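RPA0582 (Rhodopseudomonas palustris, PDB 3HHL) is of unknown function but adopts the dimeric alpha-beta barrel fold of the DUF1330 family. Local coordinates at residues 76-79 / 84-87. Numbering follows the deposited sequence.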
# COMPACT_ATOMS: atom_id res chain seq x y z
N GLU C 76 5.75 -9.32 -4.68
CA GLU C 76 5.96 -10.23 -5.82
C GLU C 76 5.86 -9.52 -7.18
O GLU C 76 6.55 -9.86 -8.11
CB GLU C 76 4.97 -11.41 -5.75
CG GLU C 76 5.21 -12.33 -4.58
CD GLU C 76 4.29 -13.55 -4.56
OE1 GLU C 76 3.04 -13.37 -4.66
OE2 GLU C 76 4.81 -14.69 -4.38
N LEU C 77 4.98 -8.56 -7.33
CA LEU C 77 4.82 -7.88 -8.63
C LEU C 77 4.05 -6.60 -8.52
O LEU C 77 3.05 -6.52 -7.77
CB LEU C 77 4.08 -8.77 -9.61
CG LEU C 77 4.14 -8.47 -11.10
CD1 LEU C 77 5.48 -8.94 -11.54
CD2 LEU C 77 2.98 -9.17 -11.88
N MSE C 78 4.49 -5.58 -9.27
CA MSE C 78 3.68 -4.38 -9.51
C MSE C 78 2.80 -4.70 -10.72
O MSE C 78 3.24 -4.56 -11.84
CB MSE C 78 4.56 -3.17 -9.77
CG MSE C 78 3.78 -1.87 -10.02
SE MSE C 78 2.96 -1.21 -8.37
CE MSE C 78 4.47 -1.16 -7.17
N LEU C 79 1.59 -5.19 -10.49
CA LEU C 79 0.72 -5.62 -11.60
C LEU C 79 0.15 -4.40 -12.32
O LEU C 79 0.03 -4.41 -13.55
CB LEU C 79 -0.41 -6.52 -11.10
CG LEU C 79 -1.37 -7.06 -12.17
CD1 LEU C 79 -0.57 -7.68 -13.28
CD2 LEU C 79 -2.31 -8.07 -11.59
N ASP C 84 9.38 0.54 -12.49
CA ASP C 84 10.44 1.02 -11.61
C ASP C 84 10.02 1.07 -10.12
O ASP C 84 10.87 1.18 -9.24
CB ASP C 84 11.00 2.37 -12.08
CG ASP C 84 9.91 3.38 -12.44
OD1 ASP C 84 9.71 3.60 -13.67
OD2 ASP C 84 9.27 3.96 -11.52
N GLU C 85 8.72 1.00 -9.81
CA GLU C 85 8.30 0.90 -8.41
C GLU C 85 8.41 -0.54 -7.93
O GLU C 85 7.82 -1.45 -8.52
CB GLU C 85 6.88 1.40 -8.18
CG GLU C 85 6.84 2.78 -7.61
CD GLU C 85 5.44 3.34 -7.47
OE1 GLU C 85 4.51 2.57 -7.14
OE2 GLU C 85 5.27 4.56 -7.70
N HIS C 86 9.23 -0.75 -6.91
CA HIS C 86 9.24 -2.00 -6.19
C HIS C 86 9.55 -1.70 -4.74
O HIS C 86 10.11 -0.68 -4.42
CB HIS C 86 10.21 -3.02 -6.81
CG HIS C 86 11.65 -2.72 -6.57
ND1 HIS C 86 12.36 -3.26 -5.51
CD2 HIS C 86 12.51 -1.93 -7.25
CE1 HIS C 86 13.60 -2.80 -5.55
NE2 HIS C 86 13.72 -2.00 -6.60
N TRP C 87 9.13 -2.59 -3.85
CA TRP C 87 9.26 -2.37 -2.44
C TRP C 87 9.84 -3.63 -1.82
O TRP C 87 9.50 -4.73 -2.25
CB TRP C 87 7.90 -2.07 -1.85
CG TRP C 87 7.25 -0.91 -2.49
CD1 TRP C 87 6.13 -0.91 -3.25
CD2 TRP C 87 7.65 0.44 -2.40
NE1 TRP C 87 5.81 0.35 -3.66
CE2 TRP C 87 6.73 1.21 -3.14
CE3 TRP C 87 8.70 1.08 -1.76
CZ2 TRP C 87 6.85 2.57 -3.29
CZ3 TRP C 87 8.82 2.43 -1.91
CH2 TRP C 87 7.91 3.17 -2.68
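In the connection of the β-hairpin formed by the adjacent antiparallel strands 71-80 and 89-95, Met78, a selenomethionine, reaches from strand 71-80 and packs on Glu85 and Trp87 of the loop leading to the second strand. The methyl carbon does most of the touching: Met78 CE lies 3.6 Å from Glu85 O and 3.7 Å from Glu85 CB. Met78 CB already faces Glu85 O, 3.9 Å away. With CG anti to the backbone N (chi1 -179°) the chain then leads off from that oxygen, and bends at chi2 (72°) and chi3 (53°) fold the methyl back onto Glu85. Glu85 runs extended beyond CG, and its OE1 also comes 3.7 Å from Met78 CE. That carboxylate oxygen has its main partner outside the two segments, in a salt bridge to a basic side chain of the neighbouring subunit. The same methyl also meets the pyrrole part of the Trp87 indole obliquely, with Met78 CE 4.0 Å from Trp87 NE1 and 4.3 Å from Trp87 CD1. No hydrogen bond joins 76-79 to 84-87. The backbones stand well apart, Met78 CA and His86 CA being 6.9 Å from each other, and the gap is bridged at Met78 CB and CE. The four-stranded antiparallel sheet is consistent with one half of a dimeric alpha-beta barrel, the fold of this family's clan; strand 71-80 is an outermost strand within the chain. Leu77 and Met78 pair with an antiparallel strand of the neighbouring subunit, carrying the sheet across the dimer interface, while Trp87 packs on Leu30 and Arg32 of strand 25-33. Met78 O takes a hydrogen bond from Gln83 NE2, and Asp84 O takes one from Arg32 NH1, fastening the loop to the strand ahead of it and to the sheet.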